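Local structure of aromatic amino acid exporter YddG (Starkeya novella, 5I20) at residues 97-102 against 246-251; 15-20 against 161-166; 237-242 against 280-285; 91-96 against 151-156. The protein exports amino acids of many kinds, among them L-threonine, L-methionine, L-lysine and L-glutamate, across the bacterial inner membrane. All coordinates share one frame; numbering follows the deposited sequence.

Overall arrangement
The four contacts run through an all-helical membrane protein from its periplasmic end (contact 4) to its cytoplasmic end (contact 3), whose centres lie about 27 Å apart. Contacts 1 and 2 sit between them near the middle of the chain, about 8 Å apart centre to centre, touching each other and one lipid tail. Helix 91-98 serves contacts 1 and 4, and helix 150-169 serves contacts 2 and 4. Along the sequence contact 1 alternates with every other contact, while contact 3 opens only after contacts 2 and 4 have closed. Contacts 1, 2 and 4 tie the two EamA regions together, contacts 1 and 2 at the centre, where the substrate cavity lies; contact 3 lies within the second.

Contact 1 (97-102 against 246-251); sequences VAYLWP and AAPVLS. With OLC ((2R)-2,3-dihydroxypropyl (9Z)-octadec-9-enoate), chain G.
The Tyr99 ring is covered on both faces. Over one face lies Pro248, whose CG sits 3.9 Å from the Tyr99 ring centroid and 22° off the ring normal, a CH-pi contact; on the opposite face, shifted toward the rim, is NE1 of the neighbouring Trp101. The Trp101 indole is covered in its turn, by CD of Pro102 on one face and by C10 of the monoolein (OLC, chain G) on the other, while the carbonyl oxygen of Ala98 lies in plane at its edge. Tyr99 and Pro248 reach across from opposite directions. The phenol ends against Ala247, with OH 3.3 Å from Ala247 CB, and the small methyl lets it come this close. Proline suits the partner position because its ring offers a compact patch of CH groups to the aromatic face.

Both segments belong to interrupted transmembrane helices. The span 91-111 consists of helices 91-98 and 101-108, and Tyr99 is the residue where helical geometry is first lost. The span 237-258 breaks likewise, and helix 246-258 follows its break. At the first break Tyr99 O accepts a hydrogen bond from Tyr245 OH, and Trp101 O accepts one from Ser164 OG.

Trp101 takes the crowded position about its first torsion (chi1 71°), which lays the indole across the monoolein tail with NE1 3.2 Å from OLC C12. Ala98 CB borders the same tail, 3.7 Å from OLC C14, and Tyr99 CE2 approaches OLC C16 at 3.9 Å.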
# COMPACT_ATOMS: atom_id res chain seq x y z
N VAL A 97 3.73 2.15 -12.50
CA VAL A 97 4.25 0.79 -12.58
C VAL A 97 4.05 0.07 -11.25
O VAL A 97 3.57 -1.07 -11.22
CB VAL A 97 5.75 0.77 -12.97
CG1 VAL A 97 6.32 -0.63 -12.83
CG2 VAL A 97 5.92 1.27 -14.40
N ALA A 98 4.38 0.73 -10.14
CA ALA A 98 4.16 0.16 -8.82
C ALA A 98 2.69 -0.18 -8.57
O ALA A 98 2.38 -1.16 -7.89
CB ALA A 98 4.66 1.11 -7.73
N TYR A 99 1.79 0.62 -9.14
CA TYR A 99 0.36 0.40 -8.89
C TYR A 99 -0.23 -0.69 -9.79
O TYR A 99 -1.44 -0.75 -10.01
CB TYR A 99 -0.43 1.70 -9.04
CG TYR A 99 -0.99 2.16 -7.71
CD1 TYR A 99 -2.08 1.52 -7.15
CD2 TYR A 99 -0.40 3.20 -7.01
CE1 TYR A 99 -2.59 1.91 -5.93
CE2 TYR A 99 -0.91 3.61 -5.79
CZ TYR A 99 -2.00 2.96 -5.25
OH TYR A 99 -2.51 3.35 -4.04
N LEU A 100 0.65 -1.56 -10.28
CA LEU A 100 0.23 -2.85 -10.80
C LEU A 100 -0.06 -3.80 -9.65
O LEU A 100 -0.65 -4.86 -9.86
CB LEU A 100 1.31 -3.44 -11.72
CG LEU A 100 1.38 -2.85 -13.13
CD1 LEU A 100 2.64 -3.30 -13.84
CD2 LEU A 100 0.15 -3.25 -13.92
N TRP A 101 0.35 -3.44 -8.44
CA TRP A 101 0.24 -4.36 -7.31
C TRP A 101 -1.19 -4.78 -6.94
O TRP A 101 -1.38 -5.89 -6.46
CB TRP A 101 0.95 -3.80 -6.06
CG TRP A 101 0.34 -2.63 -5.33
CD1 TRP A 101 0.70 -1.32 -5.45
CD2 TRP A 101 -0.70 -2.66 -4.33
NE1 TRP A 101 -0.06 -0.53 -4.62
CE2 TRP A 101 -0.92 -1.33 -3.91
CE3 TRP A 101 -1.47 -3.68 -3.76
CZ2 TRP A 101 -1.88 -1.00 -2.95
CZ3 TRP A 101 -2.42 -3.35 -2.80
CH2 TRP A 101 -2.61 -2.01 -2.41
N PRO A 102 -2.20 -3.91 -7.15
CA PRO A 102 -3.53 -4.46 -6.83
C PRO A 102 -3.95 -5.58 -7.79
O PRO A 102 -4.55 -6.56 -7.35
CB PRO A 102 -4.45 -3.25 -6.95
CG PRO A 102 -3.56 -2.08 -6.71
CD PRO A 102 -2.26 -2.45 -7.36
N ALA A 246 -9.09 1.95 -5.31
CA ALA A 246 -9.84 3.10 -4.81
C ALA A 246 -8.88 4.14 -4.24
O ALA A 246 -9.20 5.32 -4.19
CB ALA A 246 -10.86 2.67 -3.77
N ALA A 247 -7.70 3.69 -3.81
CA ALA A 247 -6.74 4.58 -3.16
C ALA A 247 -6.29 5.76 -4.04
O ALA A 247 -6.27 6.89 -3.56
CB ALA A 247 -5.52 3.78 -2.68
N PRO A 248 -5.94 5.51 -5.32
CA PRO A 248 -5.58 6.68 -6.14
C PRO A 248 -6.73 7.66 -6.34
O PRO A 248 -6.51 8.87 -6.34
CB PRO A 248 -5.18 6.06 -7.48
CG PRO A 248 -4.74 4.68 -7.13
CD PRO A 248 -5.66 4.25 -6.03
N VAL A 249 -7.95 7.14 -6.50
CA VAL A 249 -9.12 7.99 -6.69
C VAL A 249 -9.45 8.77 -5.43
O VAL A 249 -9.68 9.98 -5.47
CB VAL A 249 -10.35 7.17 -7.11
CG1 VAL A 249 -11.59 8.05 -7.17
CG2 VAL A 249 -10.11 6.51 -8.46
N LEU A 250 -9.49 8.08 -4.30
CA LEU A 250 -9.78 8.72 -3.02
C LEU A 250 -8.68 9.73 -2.68
O LEU A 250 -8.96 10.78 -2.11
CB LEU A 250 -9.91 7.67 -1.91
CG LEU A 250 -11.19 6.83 -1.95
CD1 LEU A 250 -11.13 5.71 -0.93
CD2 LEU A 250 -12.41 7.70 -1.70
N SER A 251 -7.45 9.41 -3.05
CA SER A 251 -6.32 10.30 -2.81
C SER A 251 -6.51 11.63 -3.53
O SER A 251 -6.34 12.70 -2.94
CB SER A 251 -5.01 9.65 -3.26
OG SER A 251 -3.89 10.47 -2.98
C10 OLC G . 0.92 -0.13 -0.56
C9 OLC G . 0.70 0.38 0.82
C11 OLC G . 2.31 -0.23 -1.08
C8 OLC G . 1.86 0.79 1.66
C16 OLC G . 2.67 3.64 -4.31
C12 OLC G . 2.31 -0.04 -2.56
C7 OLC G . 1.98 2.28 1.68
C15 OLC G . 3.81 2.75 -3.93
C13 OLC G . 3.63 0.51 -2.99
C6 OLC G . 3.12 2.68 2.56
C14 OLC G . 3.46 1.33 -4.22
C5 OLC G . 4.11 3.47 1.77
C4 OLC G . 5.02 4.21 2.69
C3 OLC G . 5.87 5.15 1.91
C2 OLC G . 6.64 6.02 2.84

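Contact 2 (15-20 against 161-166); sequences LLWSTL and VIWSVY. With OLC ((2R)-2,3-dihydroxypropyl (9Z)-octadec-9-enoate), chain G.
Two tryptophans from distant parts of the chain meet at the middle of the molecule, and a monoolein tail lies against a face of each. The indoles of Trp17 and Trp163 come from opposite directions and form an offset edge-to-face pair: the edge of Trp163 is turned toward the face of Trp17, with the six-membered ring centroids 5.5 Å apart and the planes at 77°. The closest atoms are Trp17 CH2 and Trp163 CZ2, 3.4 Å apart. In this basket-shaped DMT transporter the central cavity binds substrates, and the position of the pair, with the lipid tail beside it, is consistent with a place on the wall of that cavity.

OLC C9 stands over the centre of the Trp17 ring system, 3.5 Å from CE2 of Trp17, whereas OLC C10 lies over a face of Trp163, displaced toward the rim, 3.7 Å from its CE2. Trp163 has its CG anti to the backbone N (chi1 172°), which sends the indole out from helix 150-169 to reach Trp17. Tryptophan suits both places: long enough to bridge backbones whose CA atoms are 13.9 Å apart, it offers broad faces to a hydrocarbon. Trp17 NE1 is satisfied by Pro220 O, and Trp163 also meets the rings of Trp228 and Trp101.

With an alanine in place of Trp17, the edge of Trp163 would probably lose the aromatic face it meets, and Pro220 O its indole donor.

Trp17 to Leu20 form a type I turn, beside which Leu16 O accepts from both Thr19 N and Thr19 OG1, the latter 2.8 Å away and tilted 18° from the carbonyl plane.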
# COMPACT_ATOMS: atom_id res chain seq x y z
N LEU A 15 -8.18 3.11 2.87
CA LEU A 15 -8.60 4.47 3.23
C LEU A 15 -7.43 5.26 3.79
O LEU A 15 -7.23 6.42 3.44
CB LEU A 15 -9.74 4.43 4.24
CG LEU A 15 -11.08 3.88 3.73
CD1 LEU A 15 -12.10 3.85 4.86
CD2 LEU A 15 -11.59 4.71 2.56
N LEU A 16 -6.64 4.64 4.67
CA LEU A 16 -5.52 5.31 5.30
C LEU A 16 -4.39 5.59 4.31
O LEU A 16 -3.73 6.63 4.39
CB LEU A 16 -5.00 4.49 6.49
CG LEU A 16 -5.88 4.50 7.74
CD1 LEU A 16 -5.43 3.45 8.73
CD2 LEU A 16 -5.89 5.88 8.39
N TRP A 17 -4.18 4.68 3.36
CA TRP A 17 -3.15 4.88 2.34
C TRP A 17 -3.56 5.95 1.33
O TRP A 17 -2.72 6.50 0.63
CB TRP A 17 -2.85 3.56 1.63
CG TRP A 17 -2.19 2.55 2.52
CD1 TRP A 17 -1.39 2.81 3.59
CD2 TRP A 17 -2.29 1.13 2.44
NE1 TRP A 17 -0.97 1.64 4.18
CE2 TRP A 17 -1.52 0.59 3.49
CE3 TRP A 17 -2.96 0.25 1.58
CZ2 TRP A 17 -1.40 -0.78 3.70
CZ3 TRP A 17 -2.84 -1.11 1.79
CH2 TRP A 17 -2.06 -1.62 2.84
N SER A 18 -4.85 6.25 1.28
CA SER A 18 -5.36 7.30 0.40
C SER A 18 -4.93 8.69 0.88
O SER A 18 -4.93 9.64 0.10
CB SER A 18 -6.89 7.23 0.31
OG SER A 18 -7.33 5.97 -0.17
N THR A 19 -4.58 8.81 2.16
CA THR A 19 -4.22 10.10 2.74
C THR A 19 -2.73 10.44 2.58
O THR A 19 -2.29 11.51 3.01
CB THR A 19 -4.57 10.18 4.25
OG1 THR A 19 -3.68 9.34 5.00
CG2 THR A 19 -6.01 9.75 4.49
N LEU A 20 -1.97 9.54 1.97
CA LEU A 20 -0.52 9.70 1.84
C LEU A 20 -0.10 10.97 1.11
O LEU A 20 0.78 11.70 1.57
CB LEU A 20 0.08 8.49 1.12
CG LEU A 20 0.25 7.23 1.96
CD1 LEU A 20 0.81 6.09 1.12
CD2 LEU A 20 1.13 7.51 3.16
N VAL A 161 5.65 -6.40 -7.02
CA VAL A 161 5.64 -7.85 -6.83
C VAL A 161 5.88 -8.24 -5.38
O VAL A 161 5.19 -9.11 -4.83
CB VAL A 161 6.70 -8.54 -7.72
CG1 VAL A 161 6.78 -10.03 -7.40
CG2 VAL A 161 6.39 -8.32 -9.18
N ILE A 162 6.86 -7.60 -4.75
CA ILE A 162 7.21 -7.90 -3.36
C ILE A 162 6.04 -7.61 -2.42
O ILE A 162 5.70 -8.42 -1.56
CB ILE A 162 8.45 -7.11 -2.92
CG1 ILE A 162 9.69 -7.62 -3.66
CG2 ILE A 162 8.67 -7.24 -1.42
CD1 ILE A 162 10.94 -6.82 -3.41
N TRP A 163 5.40 -6.46 -2.61
CA TRP A 163 4.24 -6.10 -1.80
C TRP A 163 3.05 -7.02 -2.08
O TRP A 163 2.33 -7.40 -1.16
CB TRP A 163 3.84 -4.64 -2.06
CG TRP A 163 2.55 -4.27 -1.40
CD1 TRP A 163 1.35 -4.06 -2.01
CD2 TRP A 163 2.32 -4.07 -0.00
NE1 TRP A 163 0.39 -3.74 -1.08
CE2 TRP A 163 0.96 -3.74 0.16
CE3 TRP A 163 3.14 -4.13 1.13
CZ2 TRP A 163 0.40 -3.48 1.41
CZ3 TRP A 163 2.58 -3.87 2.37
CH2 TRP A 163 1.22 -3.54 2.50
N SER A 164 2.85 -7.37 -3.34
CA SER A 164 1.77 -8.29 -3.72
C SER A 164 1.97 -9.68 -3.14
O SER A 164 1.02 -10.32 -2.69
CB SER A 164 1.66 -8.39 -5.24
OG SER A 164 1.28 -7.15 -5.81
N VAL A 165 3.21 -10.16 -3.17
CA VAL A 165 3.50 -11.48 -2.64
C VAL A 165 3.38 -11.45 -1.12
O VAL A 165 2.76 -12.33 -0.53
CB VAL A 165 4.90 -11.98 -3.07
CG1 VAL A 165 5.32 -13.19 -2.25
CG2 VAL A 165 4.89 -12.31 -4.55
N TYR A 166 3.94 -10.41 -0.50
CA TYR A 166 3.79 -10.21 0.94
C TYR A 166 2.33 -10.25 1.38
O TYR A 166 1.98 -10.88 2.37
CB TYR A 166 4.42 -8.89 1.37
CG TYR A 166 4.04 -8.49 2.78
CD1 TYR A 166 4.67 -9.06 3.88
CD2 TYR A 166 3.04 -7.55 3.01
CE1 TYR A 166 4.33 -8.70 5.17
CE2 TYR A 166 2.68 -7.19 4.30
CZ TYR A 166 3.33 -7.77 5.37
OH TYR A 166 2.98 -7.41 6.65
C10 OLC G . 0.92 -0.13 -0.56
C9 OLC G . 0.70 0.38 0.82
C11 OLC G . 2.31 -0.23 -1.08
C8 OLC G . 1.86 0.79 1.66
C16 OLC G . 2.67 3.64 -4.31
C12 OLC G . 2.31 -0.04 -2.56
C7 OLC G . 1.98 2.28 1.68
C15 OLC G . 3.81 2.75 -3.93
C13 OLC G . 3.63 0.51 -2.99
C6 OLC G . 3.12 2.68 2.56
C14 OLC G . 3.46 1.33 -4.22
C5 OLC G . 4.11 3.47 1.77
C4 OLC G . 5.02 4.21 2.69
C3 OLC G . 5.87 5.15 1.91
C2 OLC G . 6.64 6.02 2.84

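Contact 3 (237-242 against 280-285); sequences VRLLGV and VATLLA. With OLC ((2R)-2,3-dihydroxypropyl (9Z)-octadec-9-enoate), chain H; SO4 (sulfate ion), chain K.
Apolar packing carries this contact: Leu239 and Val242 on one helix meet Ala281 and Thr282 on the other. It joins helix 237-243, the first part of the interrupted span 237-258, to helix 265-282, near the cytoplasmic side of the membrane, both within the second EamA region. Ala281 points toward the facing helix, and its CB touches both branches of Val242, 3.9 Å from CG1 and from CG2. Leu239 CD1 adds a looser contact at 4.1 Å to Ala281 CB. The short alanine side chain lets the backbones approach, with the CA atoms of Leu239 and Ala281 6.8 Å apart.

A mixed contact lies beside it. Leu239 and Thr282 cross at about a right angle, bringing Leu239 CD1 to 3.2 Å from Thr282 OG1. The CG of Leu239 stands opposite the backbone N (chi1 -173°), which carries the methyl branches out toward helix 265-282. The threonine hydroxyl is hydrogen-bonded back to Ala278 O, one turn earlier, which lets it sit among apolar groups. CD2 of Leu239 and CG2 of Thr282 both border the ester O20 of a monoolein (OLC, chain H).

Ionic bonding belongs to Arg238, whose long bent chain holds a salt bridge to Asp236 through NH1 and gives NH2 to Arg116 O. A leucine in its place would probably leave Asp236 without its charged mate and Arg116 O without this donor. A sulfate, probably from the crystallisation liquor and also held by Arg118, lies at the guanidinium edge, in plane; Arg238 NH2 gives its O2 a weak hydrogen bond, 2.8 Å long but bent to 124°.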
# COMPACT_ATOMS: atom_id res chain seq x y z
N VAL A 237 -9.33 -11.61 -0.08
CA VAL A 237 -8.10 -11.12 -0.72
C VAL A 237 -8.31 -10.62 -2.15
O VAL A 237 -7.78 -9.58 -2.53
CB VAL A 237 -7.02 -12.22 -0.74
CG1 VAL A 237 -5.77 -11.74 -1.47
CG2 VAL A 237 -6.67 -12.65 0.68
N ARG A 238 -9.09 -11.35 -2.95
CA ARG A 238 -9.25 -10.96 -4.34
C ARG A 238 -10.09 -9.69 -4.44
O ARG A 238 -9.91 -8.89 -5.35
CB ARG A 238 -9.86 -12.10 -5.18
CG ARG A 238 -11.23 -12.58 -4.76
CD ARG A 238 -11.15 -13.98 -4.16
NE ARG A 238 -12.22 -14.85 -4.64
CZ ARG A 238 -13.41 -14.97 -4.06
NH1 ARG A 238 -13.70 -14.27 -2.97
NH2 ARG A 238 -14.31 -15.79 -4.57
N LEU A 239 -10.98 -9.50 -3.48
CA LEU A 239 -11.80 -8.30 -3.44
C LEU A 239 -11.00 -7.09 -2.95
O LEU A 239 -11.13 -6.00 -3.50
CB LEU A 239 -13.03 -8.52 -2.55
CG LEU A 239 -14.06 -7.39 -2.55
CD1 LEU A 239 -14.45 -7.03 -3.98
CD2 LEU A 239 -15.29 -7.80 -1.75
N LEU A 240 -10.18 -7.30 -1.93
CA LEU A 240 -9.34 -6.22 -1.40
C LEU A 240 -8.31 -5.78 -2.44
O LEU A 240 -7.88 -4.63 -2.46
CB LEU A 240 -8.65 -6.65 -0.10
CG LEU A 240 -9.56 -6.71 1.14
CD1 LEU A 240 -8.87 -7.43 2.28
CD2 LEU A 240 -9.98 -5.31 1.56
N GLY A 241 -7.91 -6.71 -3.31
CA GLY A 241 -7.08 -6.38 -4.45
C GLY A 241 -7.81 -5.42 -5.38
O GLY A 241 -7.26 -4.39 -5.77
N VAL A 242 -9.05 -5.75 -5.71
CA VAL A 242 -9.89 -4.90 -6.54
C VAL A 242 -10.10 -3.54 -5.90
O VAL A 242 -9.94 -2.50 -6.55
CB VAL A 242 -11.27 -5.56 -6.81
CG1 VAL A 242 -12.17 -4.63 -7.61
CG2 VAL A 242 -11.09 -6.88 -7.55
N VAL A 280 -18.85 -4.74 -9.99
CA VAL A 280 -18.73 -5.96 -10.77
C VAL A 280 -18.14 -7.10 -9.94
O VAL A 280 -18.60 -8.24 -10.00
CB VAL A 280 -17.86 -5.72 -12.03
CG1 VAL A 280 -17.38 -7.04 -12.62
CG2 VAL A 280 -18.64 -4.92 -13.06
N ALA A 281 -17.11 -6.79 -9.15
CA ALA A 281 -16.39 -7.80 -8.39
C ALA A 281 -17.11 -8.20 -7.10
O ALA A 281 -16.90 -9.29 -6.59
CB ALA A 281 -14.98 -7.31 -8.07
N THR A 282 -17.96 -7.32 -6.59
CA THR A 282 -18.66 -7.59 -5.34
C THR A 282 -20.08 -8.11 -5.59
O THR A 282 -20.46 -9.17 -5.09
CB THR A 282 -18.74 -6.34 -4.45
OG1 THR A 282 -17.43 -5.78 -4.30
CG2 THR A 282 -19.29 -6.70 -3.08
N LEU A 283 -20.86 -7.36 -6.35
CA LEU A 283 -22.27 -7.68 -6.55
C LEU A 283 -22.49 -8.76 -7.61
O LEU A 283 -23.38 -9.60 -7.47
CB LEU A 283 -23.05 -6.43 -6.94
CG LEU A 283 -22.99 -5.25 -5.97
CD1 LEU A 283 -23.83 -4.10 -6.48
CD2 LEU A 283 -23.45 -5.68 -4.59
N LEU A 284 -21.68 -8.73 -8.66
CA LEU A 284 -21.94 -9.53 -9.85
C LEU A 284 -21.03 -10.75 -9.99
O LEU A 284 -21.17 -11.51 -10.94
CB LEU A 284 -21.82 -8.64 -11.09
CG LEU A 284 -23.08 -7.97 -11.65
CD1 LEU A 284 -24.00 -7.49 -10.54
CD2 LEU A 284 -22.70 -6.82 -12.56
N ALA A 285 -20.12 -10.93 -9.03
CA ALA A 285 -19.13 -12.00 -9.09
C ALA A 285 -19.73 -13.39 -9.33
O ALA A 285 -19.31 -14.10 -10.24
CB ALA A 285 -18.31 -12.01 -7.81
C8 OLC H . -16.51 -1.18 -0.02
C7 OLC H . -16.14 -1.56 1.37
C6 OLC H . -15.69 -2.98 1.40
C5 OLC H . -16.88 -3.87 1.23
C4 OLC H . -16.56 -5.23 1.74
C3 OLC H . -17.67 -6.16 1.38
C2 OLC H . -17.52 -7.43 2.15
C1 OLC H . -17.55 -8.58 1.21
O19 OLC H . -16.90 -9.59 1.45
O20 OLC H . -18.37 -8.53 0.10
S SO4 K . -17.30 -16.91 -3.28
O1 SO4 K . -18.45 -17.77 -3.02
O2 SO4 K . -16.35 -17.61 -4.14
O3 SO4 K . -17.74 -15.68 -3.92
O4 SO4 K . -16.64 -16.59 -2.01

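Contact 4 (91-96 against 151-156); sequences PAEAGL and PGYLAA
Glu93 and Tyr153 lie side by side and point the same way, one from each helix, with the carboxylate and ring planes 63° apart. Their contact begins near the backbone, where Glu93 CB packs 3.6 Å from CE1 of Tyr153, and ends at the polar groups, where Tyr153 OH gives a weak hydrogen bond, 3.4 Å long, to Glu93 OE2. In Glu93, CG stands opposite the carbonyl carbon (chi1 -76°) and the chain bends at chi2 (114°), a bend that turns the carboxylate alongside the phenol instead of reaching straight out. Tyrosine suits its place because it can do two things at once: its ring lies against the aliphatic part of the glutamate, and its hydroxyl meets the acid while also accepting a hydrogen bond from Ala146 N. Phe145 packs against both side chains.

On the neighbouring flank the helices are separated by little more than a methyl group. Ala156 points toward the other helix and sets its CB 3.5 Å from Ala94 O, while the CA atoms of Ala94 and Ala156 are only 5.6 Å apart. Alanine suits the place of Ala156 because a single methyl fits against the Ala94 backbone. Leu86 and Ala85 of helix 65-88 lie beside these two alanines.

Such close approach through alanine is typical of tightly packed transmembrane helices, and here it joins helices 91-98 and 150-169 toward their periplasmic ends.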
# COMPACT_ATOMS: atom_id res chain seq x y z
N PRO A 91 8.53 10.24 -10.94
CA PRO A 91 7.54 9.74 -9.98
C PRO A 91 6.23 9.27 -10.61
O PRO A 91 5.61 8.34 -10.09
CB PRO A 91 7.29 10.95 -9.07
CG PRO A 91 8.50 11.79 -9.21
CD PRO A 91 8.93 11.63 -10.64
N ALA A 92 5.81 9.91 -11.69
CA ALA A 92 4.53 9.59 -12.31
C ALA A 92 4.54 8.19 -12.91
O ALA A 92 3.61 7.41 -12.71
CB ALA A 92 4.18 10.62 -13.37
N GLU A 93 5.60 7.87 -13.65
CA GLU A 93 5.73 6.56 -14.27
C GLU A 93 6.11 5.49 -13.26
O GLU A 93 5.71 4.34 -13.39
CB GLU A 93 6.76 6.61 -15.40
CG GLU A 93 6.24 7.29 -16.66
CD GLU A 93 6.95 8.58 -16.97
OE1 GLU A 93 6.28 9.64 -17.00
OE2 GLU A 93 8.18 8.55 -17.19
N ALA A 94 6.87 5.88 -12.24
CA ALA A 94 7.23 4.96 -11.16
C ALA A 94 6.00 4.56 -10.36
O ALA A 94 5.83 3.39 -10.01
CB ALA A 94 8.28 5.58 -10.25
N GLY A 95 5.14 5.53 -10.08
CA GLY A 95 3.92 5.29 -9.34
C GLY A 95 2.94 4.42 -10.09
O GLY A 95 2.26 3.57 -9.50
N LEU A 96 2.86 4.62 -11.40
CA LEU A 96 1.97 3.82 -12.24
C LEU A 96 2.43 2.37 -12.32
O LEU A 96 1.61 1.45 -12.22
CB LEU A 96 1.87 4.41 -13.65
CG LEU A 96 0.98 3.60 -14.60
CD1 LEU A 96 -0.45 3.52 -14.06
CD2 LEU A 96 0.99 4.16 -16.02
N PRO A 151 15.69 1.21 -15.61
CA PRO A 151 16.04 0.66 -14.29
C PRO A 151 15.06 1.04 -13.19
O PRO A 151 14.83 0.25 -12.27
CB PRO A 151 17.42 1.26 -14.02
CG PRO A 151 18.00 1.44 -15.37
CD PRO A 151 16.85 1.86 -16.24
N GLY A 152 14.48 2.24 -13.28
CA GLY A 152 13.50 2.69 -12.31
C GLY A 152 12.18 1.96 -12.44
O GLY A 152 11.53 1.67 -11.44
N TYR A 153 11.78 1.67 -13.68
CA TYR A 153 10.53 0.95 -13.91
C TYR A 153 10.63 -0.46 -13.35
O TYR A 153 9.67 -0.98 -12.78
CB TYR A 153 10.21 0.89 -15.41
CG TYR A 153 10.17 2.23 -16.11
CD1 TYR A 153 9.75 3.38 -15.45
CD2 TYR A 153 10.54 2.34 -17.45
CE1 TYR A 153 9.72 4.61 -16.11
CE2 TYR A 153 10.50 3.55 -18.11
CZ TYR A 153 10.09 4.68 -17.43
OH TYR A 153 10.06 5.89 -18.10
N LEU A 154 11.79 -1.08 -13.51
CA LEU A 154 12.02 -2.43 -13.00
C LEU A 154 11.99 -2.45 -11.48
O LEU A 154 11.38 -3.33 -10.87
CB LEU A 154 13.36 -2.98 -13.52
CG LEU A 154 13.47 -3.15 -15.03
CD1 LEU A 154 14.85 -3.64 -15.43
CD2 LEU A 154 12.39 -4.10 -15.55
N ALA A 155 12.65 -1.47 -10.87
CA ALA A 155 12.60 -1.30 -9.42
C ALA A 155 11.15 -1.11 -8.97
O ALA A 155 10.72 -1.71 -7.98
CB ALA A 155 13.45 -0.11 -8.99
N ALA A 156 10.42 -0.28 -9.70
CA ALA A 156 9.01 -0.05 -9.40
C ALA A 156 8.20 -1.34 -9.57
O ALA A 156 7.25 -1.59 -8.83
CB ALA A 156 8.45 1.06 -10.29